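Local coordinates for protein beta-lactamase/D-alanine Carboxypeptidase (Yersinia pestis, PDB 3RJU) that probably acts as a serine beta-lactamase or D-alanine carboxypeptidase, a hydrolase of the penicillin-binding-protein type, at residues 18-27 and 39-47; 81-90 and 104-112. One frame throughout, in Å; residues are numbered along the deposited sequence. Where two conformers were deposited one is given.

Contact 1: residues 18-27 and 39-47; sequences FYNSGAVGMA and RSFGETQPG
S40 faces A27 in a non-hydrogen-bonded antiparallel pair, and its CA rests on the carbonyl oxygen of M26. One residue on, F41 forms the hydrogen-bonded pair: M26 N donates to F41 O (2.9 Å), and F41 N returns a bond to M26 O. With CG anti to its carbonyl carbon (chi1 -58°), the F41 ring lies alongside the M26 side chain, CE2 4.0 Å from the selenomethionine CE. F41 CB sits over the centre of the F18 ring, 3.5 Å from its centroid and 15° off the normal, a CH-pi contact; the rings themselves are near parallel but slid apart and barely overlap. G42 CA lies close against F18 CZ (3.5 Å) and makes a CA-H...O contact with V24 O. E43 N bonds to V24 O, and a water donating to both V24 O and E43 OE1 ties the carboxylate to the same carbonyl, while OE2 accepts from N49 N. Finally, P46 CG packs 4.0 Å from V24 CG1. Short-segment axes 4.6 Å apart at 177° identify the open end of beta hairpin 25-32/35-42, at the sheet edge under helix 6-20, consistent with the beta-lactamase family fold.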
loop_
_atom_site.group_PDB
_atom_site.type_symbol
_atom_site.label_atom_id
_atom_site.label_comp_id
_atom_site.label_asym_id
_atom_site.label_seq_id
_atom_site.Cartn_x
_atom_site.Cartn_y
_atom_site.Cartn_z
ATOM N N PHE A 18 12.140 16.102 4.161
ATOM C CA PHE A 18 13.112 15.398 4.992
ATOM C C PHE A 18 13.192 16.006 6.399
ATOM O O PHE A 18 13.109 15.293 7.393
ATOM C CB PHE A 18 14.506 15.448 4.347
ATOM C CG PHE A 18 15.598 14.893 5.227
ATOM C CD1 PHE A 18 15.579 13.558 5.624
ATOM C CD2 PHE A 18 16.643 15.700 5.661
ATOM C CE1 PHE A 18 16.571 13.046 6.439
ATOM C CE2 PHE A 18 17.644 15.191 6.477
ATOM C CZ PHE A 18 17.606 13.867 6.866
ATOM N N TYR A 19 13.366 17.321 6.494
ATOM C CA TYR A 19 13.494 17.934 7.812
ATOM C C TYR A 19 12.173 17.994 8.576
ATOM O O TYR A 19 12.138 17.719 9.782
ATOM C CB TYR A 19 14.121 19.322 7.725
ATOM C CG TYR A 19 15.598 19.233 7.461
ATOM C CD1 TYR A 19 16.455 18.662 8.398
ATOM C CD2 TYR A 19 16.136 19.702 6.272
ATOM C CE1 TYR A 19 17.809 18.564 8.150
ATOM C CE2 TYR A 19 17.490 19.613 6.024
ATOM C CZ TYR A 19 18.319 19.037 6.958
ATOM O OH TYR A 19 19.677 18.961 6.702
ATOM N N ASN A 20 11.094 18.371 7.894
ATOM C CA ASN A 20 9.826 18.551 8.592
ATOM C C ASN A 20 9.279 17.250 9.141
ATOM O O ASN A 20 8.577 17.249 10.153
ATOM C CB ASN A 20 8.768 19.177 7.678
ATOM C CG ASN A 20 9.074 20.610 7.326
ATOM O OD1 ASN A 20 9.851 21.270 8.009
ATOM N ND2 ASN A 20 8.449 21.107 6.264
ATOM N N SER A 21 9.589 16.150 8.453
ATOM C CA SER A 21 9.099 14.840 8.852
ATOM C C SER A 21 9.951 14.249 9.974
ATOM O O SER A 21 9.629 13.193 10.503
ATOM C CB SER A 21 9.094 13.898 7.646
ATOM O OG SER A 21 10.428 13.572 7.281
ATOM N N GLY A 22 11.056 14.911 10.318
ATOM C CA GLY A 22 11.946 14.381 11.341
ATOM C C GLY A 22 12.576 13.058 10.924
ATOM O O GLY A 22 12.947 12.251 11.774
ATOM N N ALA A 23 12.702 12.819 9.618
ATOM C CA ALA A 23 13.267 11.558 9.142
ATOM C C ALA A 23 14.671 11.274 9.657
ATOM O O ALA A 23 15.518 12.170 9.742
ATOM C CB ALA A 23 13.267 11.522 7.612
ATOM N N VAL A 24 14.932 9.997 9.937
ATOM C CA VAL A 24 16.301 9.534 10.128
ATOM C C VAL A 24 16.920 9.419 8.730
ATOM O O VAL A 24 18.007 9.951 8.457
ATOM C CB VAL A 24 16.331 8.162 10.816
ATOM C CG1 VAL A 24 17.753 7.594 10.797
ATOM C CG2 VAL A 24 15.817 8.262 12.252
ATOM N N GLY A 25 16.208 8.726 7.834
ATOM C CA GLY A 25 16.598 8.638 6.438
ATOM C C GLY A 25 15.383 8.763 5.547
ATOM O O GLY A 25 14.257 8.505 5.985
HETATM N N MSE A 26 15.601 9.147 4.296
HETATM C CA MSE A 26 14.501 9.319 3.348
HETATM C C MSE A 26 14.936 8.993 1.928
HETATM O O MSE A 26 16.054 9.350 1.508
HETATM C CB MSE A 26 13.981 10.758 3.393
HETATM C CG MSE A 26 12.862 11.036 2.396
HETATM SE SE MSE A 26 12.179 12.821 2.671
HETATM C CE MSE A 26 12.078 13.455 0.894
ATOM N N ALA A 27 14.053 8.323 1.181
ATOM C CA ALA A 27 14.188 8.262 -0.265
ATOM C C ALA A 27 12.915 8.798 -0.908
ATOM O O ALA A 27 11.801 8.464 -0.494
ATOM C CB ALA A 27 14.460 6.836 -0.742
ATOM N N ARG A 39 15.779 11.579 -4.935
ATOM C CA ARG A 39 16.528 12.276 -3.891
ATOM C C ARG A 39 16.615 11.353 -2.682
ATOM O O ARG A 39 15.672 10.607 -2.383
ATOM C CB ARG A 39 15.855 13.601 -3.489
ATOM C CG ARG A 39 15.763 14.640 -4.601
ATOM C CD ARG A 39 17.139 15.105 -5.050
ATOM N NE ARG A 39 17.045 16.201 -6.013
ATOM C CZ ARG A 39 17.293 16.072 -7.309
ATOM N NH1 ARG A 39 17.670 14.895 -7.788
ATOM N NH2 ARG A 39 17.191 17.123 -8.117
ATOM N N SER A 40 17.761 11.384 -2.013
ATOM C CA SER A 40 17.967 10.619 -0.797
ATOM C C SER A 40 18.582 11.537 0.250
ATOM O O SER A 40 19.443 12.365 -0.070
ATOM C CB SER A 40 18.925 9.447 -1.039
ATOM O OG SER A 40 18.423 8.577 -2.031
ATOM N N PHE A 41 18.150 11.386 1.493
ATOM C CA PHE A 41 18.647 12.222 2.577
ATOM C C PHE A 41 18.861 11.411 3.836
ATOM O O PHE A 41 18.201 10.387 4.054
ATOM C CB PHE A 41 17.628 13.303 2.927
ATOM C CG PHE A 41 17.269 14.194 1.788
ATOM C CD1 PHE A 41 18.019 15.313 1.503
ATOM C CD2 PHE A 41 16.138 13.929 1.017
ATOM C CE1 PHE A 41 17.674 16.146 0.437
ATOM C CE2 PHE A 41 15.793 14.753 -0.036
ATOM C CZ PHE A 41 16.565 15.865 -0.323
ATOM N N GLY A 42 19.741 11.910 4.701
ATOM C CA GLY A 42 19.889 11.324 6.015
ATOM C C GLY A 42 20.697 10.048 6.015
ATOM O O GLY A 42 21.652 9.903 5.252
ATOM N N GLU A 43 20.292 9.114 6.875
ATOM C CA GLU A 43 21.112 7.951 7.188
ATOM C C GLU A 43 20.278 6.694 7.156
ATOM O O GLU A 43 19.090 6.730 7.478
ATOM C CB GLU A 43 21.669 8.095 8.602
ATOM C CG GLU A 43 22.330 9.399 8.907
ATOM C CD GLU A 43 22.700 9.467 10.370
ATOM O OE1 GLU A 43 21.808 9.670 11.231
ATOM O OE2 GLU A 43 23.890 9.294 10.654
ATOM N N THR A 44 20.907 5.579 6.808
ATOM C CA THR A 44 20.220 4.287 6.798
ATOM C C THR A 44 20.110 3.651 8.188
ATOM O O THR A 44 19.415 2.668 8.356
ATOM C CB THR A 44 20.888 3.290 5.838
ATOM O OG1 THR A 44 22.248 3.100 6.240
ATOM C CG2 THR A 44 20.846 3.793 4.391
ATOM N N GLN A 45 20.838 4.192 9.163
ATOM C CA GLN A 45 20.685 3.821 10.571
ATOM C C GLN A 45 21.108 5.039 11.385
ATOM O O GLN A 45 22.036 5.741 10.987
ATOM C CB GLN A 45 21.563 2.615 10.933
ATOM C CG GLN A 45 21.395 1.404 10.020
ATOM C CD GLN A 45 22.149 0.167 10.501
ATOM O OE1 GLN A 45 22.504 0.058 11.678
ATOM N NE2 GLN A 45 22.388 -0.774 9.588
ATOM N N PRO A 46 20.430 5.314 12.515
ATOM C CA PRO A 46 20.806 6.511 13.283
ATOM C C PRO A 46 22.304 6.548 13.574
ATOM O O PRO A 46 22.849 5.581 14.109
ATOM C CB PRO A 46 19.987 6.365 14.569
ATOM C CG PRO A 46 18.760 5.623 14.097
ATOM C CD PRO A 46 19.292 4.606 13.129
ATOM N N GLY A 47 22.961 7.633 13.171
ATOM C CA GLY A 47 24.370 7.835 13.458
ATOM C C GLY A 47 25.355 7.219 12.478
ATOM O O GLY A 47 26.556 7.435 12.626
HETATM O O HOH W 1 19.559 11.242 10.248
#

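Contact 2: residues 81-90 and 104-112; sequences VKLTDPLKKY and QPIRLLHLA
Backbone-led loop-to-helix docking joins residues 81-90, in the loop that follows helix 64-77, to the N-terminal end of helix 108-113 and the residues leading into it. Three main-chain bonds define the join. L109 N donates to L83 O at 2.8 Å, L108 N meets D85 O at 2.9 Å, and L87 N binds I106 O at 2.8 Å. P86 and R107 form a single bridge between the backbones, their CA atoms 4.0 Å apart. A type I turn from K82 to D85 brings L83 O and D85 O to the first amides of the helix.

R107, at the N-cap position, adds a side-chain grip. Extended from CG to NE, it runs beside P86 and brings NH1 to T84 O at 2.8 Å; the acceptor lies only 6° out of the guanidinium plane, and P105 CG from its own segment covers one face. Its backbone N is held by H110 ND1 in the imidazole plane.

Beneath the polar seam, L108 CD1 and CD2 carry much of the apolar packing: CD1 reaches V81 CB at 4.0 Å and the Y90 ring at CE2, while CD2 approaches L87. The L87 and L111 side chains cross at about a right angle, CD1 to CD1 4.0 Å. Helix 162-175 packs against V81, L87 and Y90.

D85 OD2 fixes the loop internally, receiving K82 N and Y90 OH from opposite faces of the carboxylate plane, the latter at 2.5 Å. Two donors on one buried oxygen would probably favour a charged carboxylate. The carbonyls of L83 and D85 take up N-H groups of the helix's first turn, which have no acceptor within the helix, so the loop satisfies the polar start of the helix.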
loop_
_atom_site.group_PDB
_atom_site.type_symbol
_atom_site.label_atom_id
_atom_site.label_comp_id
_atom_site.label_asym_id
_atom_site.label_seq_id
_atom_site.Cartn_x
_atom_site.Cartn_y
_atom_site.Cartn_z
ATOM N N VAL A 81 -10.997 -15.170 -10.373
ATOM C CA VAL A 81 -11.943 -14.696 -9.354
ATOM C C VAL A 81 -12.852 -13.672 -9.984
ATOM O O VAL A 81 -12.608 -13.235 -11.108
ATOM C CB VAL A 81 -11.255 -14.034 -8.123
ATOM C CG1 VAL A 81 -10.269 -14.987 -7.468
ATOM C CG2 VAL A 81 -10.589 -12.695 -8.496
ATOM N N LYS A 82 -13.900 -13.306 -9.255
ATOM C CA LYS A 82 -14.699 -12.121 -9.551
ATOM C C LYS A 82 -14.635 -11.226 -8.320
ATOM O O LYS A 82 -14.622 -11.729 -7.185
ATOM C CB LYS A 82 -16.155 -12.497 -9.815
ATOM C CG LYS A 82 -16.372 -13.331 -11.057
ATOM C CD LYS A 82 -17.842 -13.674 -11.160
ATOM C CE LYS A 82 -18.183 -14.384 -12.454
ATOM N NZ LYS A 82 -19.654 -14.649 -12.523
ATOM N N LEU A 83 -14.600 -9.910 -8.531
ATOM C CA LEU A 83 -14.623 -8.971 -7.411
ATOM C C LEU A 83 -15.827 -9.201 -6.511
ATOM O O LEU A 83 -15.794 -8.894 -5.314
ATOM C CB LEU A 83 -14.623 -7.523 -7.890
ATOM C CG LEU A 83 -13.232 -6.885 -7.997
ATOM C CD1 LEU A 83 -12.300 -7.682 -8.890
ATOM C CD2 LEU A 83 -13.377 -5.450 -8.470
ATOM N N THR A 84 -16.900 -9.726 -7.088
ATOM C CA THR A 84 -18.137 -9.950 -6.343
ATOM C C THR A 84 -18.220 -11.321 -5.656
ATOM O O THR A 84 -19.227 -11.636 -5.011
ATOM C CB THR A 84 -19.342 -9.775 -7.261
ATOM O OG1 THR A 84 -19.122 -10.537 -8.448
ATOM C CG2 THR A 84 -19.514 -8.305 -7.637
ATOM N N ASP A 85 -17.181 -12.144 -5.783
ATOM C CA ASP A 85 -17.220 -13.462 -5.148
ATOM C C ASP A 85 -17.295 -13.299 -3.646
ATOM O O ASP A 85 -16.539 -12.519 -3.056
ATOM C CB ASP A 85 -15.945 -14.256 -5.424
ATOM C CG ASP A 85 -15.899 -14.834 -6.819
ATOM O OD1 ASP A 85 -16.965 -14.945 -7.460
ATOM O OD2 ASP A 85 -14.790 -15.194 -7.262
ATOM N N PRO A 86 -18.176 -14.058 -3.009
ATOM C CA PRO A 86 -18.141 -14.126 -1.540
ATOM C C PRO A 86 -16.798 -14.666 -1.059
ATOM O O PRO A 86 -16.247 -15.587 -1.675
ATOM C CB PRO A 86 -19.241 -15.132 -1.225
ATOM C CG PRO A 86 -20.202 -14.994 -2.380
ATOM C CD PRO A 86 -19.332 -14.778 -3.582
ATOM N N LEU A 87 -16.261 -14.090 0.014
ATOM C CA LEU A 87 -15.074 -14.663 0.626
ATOM C C LEU A 87 -15.279 -16.156 0.910
ATOM O O LEU A 87 -14.348 -16.951 0.796
ATOM C CB LEU A 87 -14.727 -13.925 1.916
ATOM C CG LEU A 87 -13.560 -14.492 2.728
ATOM C CD1 LEU A 87 -12.291 -14.465 1.899
ATOM C CD2 LEU A 87 -13.366 -13.686 4.008
ATOM N N LYS A 88 -16.495 -16.542 1.275
ATOM C CA LYS A 88 -16.755 -17.932 1.641
ATOM C C LYS A 88 -16.561 -18.910 0.473
ATOM O O LYS A 88 -16.481 -20.117 0.687
ATOM C CB LYS A 88 -18.149 -18.087 2.263
ATOM C CG LYS A 88 -19.294 -17.954 1.285
ATOM C CD LYS A 88 -20.511 -18.739 1.776
ATOM C CE LYS A 88 -21.138 -18.128 3.027
ATOM N NZ LYS A 88 -21.942 -16.890 2.767
ATOM N N LYS A 89 -16.469 -18.395 -0.753
ATOM C CA LYS A 89 -16.156 -19.251 -1.902
ATOM C C LYS A 89 -14.751 -19.836 -1.809
ATOM O O LYS A 89 -14.477 -20.926 -2.348
ATOM C CB LYS A 89 -16.303 -18.474 -3.211
ATOM C CG LYS A 89 -16.115 -19.280 -4.465
ATOM C CD LYS A 89 -16.645 -18.502 -5.666
ATOM C CE LYS A 89 -16.515 -19.314 -6.958
ATOM N NZ LYS A 89 -15.066 -19.526 -7.298
ATOM N N TYR A 90 -13.865 -19.106 -1.129
ATOM C CA TYR A 90 -12.450 -19.458 -1.051
ATOM C C TYR A 90 -12.039 -19.876 0.353
ATOM O O TYR A 90 -10.860 -19.822 0.707
ATOM C CB TYR A 90 -11.588 -18.298 -1.582
ATOM C CG TYR A 90 -12.006 -17.948 -2.979
ATOM C CD1 TYR A 90 -11.753 -18.823 -4.023
ATOM C CD2 TYR A 90 -12.703 -16.772 -3.254
ATOM C CE1 TYR A 90 -12.165 -18.542 -5.304
ATOM C CE2 TYR A 90 -13.116 -16.468 -4.553
ATOM C CZ TYR A 90 -12.846 -17.366 -5.566
ATOM O OH TYR A 90 -13.243 -17.121 -6.852
ATOM N N GLN A 104 -26.354 -11.252 2.341
ATOM C CA GLN A 104 -25.359 -10.156 2.356
ATOM C C GLN A 104 -23.970 -10.651 2.756
ATOM O O GLN A 104 -23.424 -10.242 3.771
ATOM C CB GLN A 104 -25.795 -9.005 3.290
ATOM C CG GLN A 104 -27.116 -8.329 2.902
ATOM C CD GLN A 104 -27.190 -6.850 3.292
ATOM O OE1 GLN A 104 -26.351 -6.038 2.851
ATOM N NE2 GLN A 104 -28.213 -6.483 4.115
ATOM N N PRO A 105 -23.391 -11.553 1.962
ATOM C CA PRO A 105 -22.065 -12.062 2.342
ATOM C C PRO A 105 -20.975 -11.023 2.152
ATOM O O PRO A 105 -21.137 -10.121 1.338
ATOM C CB PRO A 105 -21.841 -13.203 1.350
ATOM C CG PRO A 105 -22.625 -12.774 0.126
ATOM C CD PRO A 105 -23.873 -12.130 0.691
ATOM N N ILE A 106 -19.869 -11.166 2.874
ATOM C CA ILE A 106 -18.687 -10.380 2.576
ATOM C C ILE A 106 -18.122 -10.841 1.238
ATOM O O ILE A 106 -17.891 -12.030 1.052
ATOM C CB ILE A 106 -17.629 -10.572 3.669
ATOM C CG1 ILE A 106 -18.118 -9.939 4.973
ATOM C CG2 ILE A 106 -16.279 -9.977 3.260
ATOM C CD1 ILE A 106 -17.351 -10.383 6.195
ATOM N N ARG A 107 -17.899 -9.905 0.312
ATOM C CA ARG A 107 -17.334 -10.220 -0.994
ATOM C C ARG A 107 -15.912 -9.671 -1.126
ATOM O O ARG A 107 -15.486 -8.835 -0.316
ATOM C CB ARG A 107 -18.225 -9.666 -2.108
ATOM C CG ARG A 107 -19.647 -10.168 -1.997
ATOM C CD ARG A 107 -20.570 -9.450 -2.974
ATOM N NE ARG A 107 -21.958 -9.861 -2.765
ATOM C CZ ARG A 107 -22.551 -10.893 -3.370
ATOM N NH1 ARG A 107 -21.886 -11.621 -4.262
ATOM N NH2 ARG A 107 -23.824 -11.187 -3.093
ATOM N N LEU A 108 -15.172 -10.135 -2.126
ATOM C CA LEU A 108 -13.778 -9.697 -2.259
ATOM C C LEU A 108 -13.680 -8.170 -2.368
ATOM O O LEU A 108 -12.821 -7.563 -1.736
ATOM C CB LEU A 108 -13.056 -10.377 -3.427
ATOM C CG LEU A 108 -13.039 -11.912 -3.404
ATOM C CD1 LEU A 108 -12.215 -12.439 -4.570
ATOM C CD2 LEU A 108 -12.548 -12.491 -2.067
ATOM N N LEU A 109 -14.596 -7.565 -3.120
ATOM C CA LEU A 109 -14.684 -6.112 -3.249
ATOM C C LEU A 109 -14.754 -5.407 -1.893
ATOM O O LEU A 109 -14.164 -4.327 -1.705
ATOM C CB LEU A 109 -15.900 -5.740 -4.112
ATOM C CG LEU A 109 -16.226 -4.254 -4.180
ATOM C CD1 LEU A 109 -15.048 -3.496 -4.823
ATOM C CD2 LEU A 109 -17.511 -4.024 -4.967
ATOM N N HIS A 110 -15.496 -5.995 -0.958
ATOM C CA HIS A 110 -15.639 -5.392 0.367
ATOM C C HIS A 110 -14.314 -5.437 1.121
ATOM O O HIS A 110 -13.961 -4.490 1.821
ATOM C CB HIS A 110 -16.739 -6.075 1.191
ATOM C CG HIS A 110 -18.096 -5.988 0.570
ATOM N ND1 HIS A 110 -18.843 -7.106 0.251
ATOM C CD2 HIS A 110 -18.839 -4.914 0.203
ATOM C CE1 HIS A 110 -19.997 -6.722 -0.276
ATOM N NE2 HIS A 110 -20.012 -5.398 -0.332
ATOM N N LEU A 111 -13.594 -6.549 1.010
ATOM C CA LEU A 111 -12.294 -6.634 1.670
ATOM C C LEU A 111 -11.369 -5.561 1.101
ATOM O O LEU A 111 -10.627 -4.914 1.848
ATOM C CB LEU A 111 -11.671 -8.019 1.460
ATOM C CG LEU A 111 -12.509 -9.213 1.934
ATOM C CD1 LEU A 111 -11.828 -10.505 1.462
ATOM C CD2 LEU A 111 -12.684 -9.209 3.441
ATOM N N ALA A 112 -11.388 -5.379 -0.220
ATOM C CA ALA A 112 -10.450 -4.453 -0.865
ATOM C C ALA A 112 -10.754 -2.978 -0.605
ATOM O O ALA A 112 -9.861 -2.123 -0.645
ATOM C CB ALA A 112 -10.387 -4.717 -2.380
HETATM O O HOH W 2 -18.379 -14.533 2.171
#

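In the fold
From the N terminus, helix 6-20 leads through the turn at G22 into strand 25-32, and contact 1 closes the short hairpin loop when the chain returns along strand 35-42. The chain then passes through strand 58-59 and helix 64-77 before contact 2 closes a second loop, whose 13 intervening residues contain neither helix nor strand. The two lie in series and neither nest nor cross. The centres of contacts 1 and 2 are about 40 Å apart, on opposite sides of the chain's centre. Contact 1 ties the N-terminal helix 6-20 to edge strand 35-42 of the main sheet; contact 2 sits beside helices 64-77 and 162-175 and touches Y262 of strand 261-264, the other outermost strand.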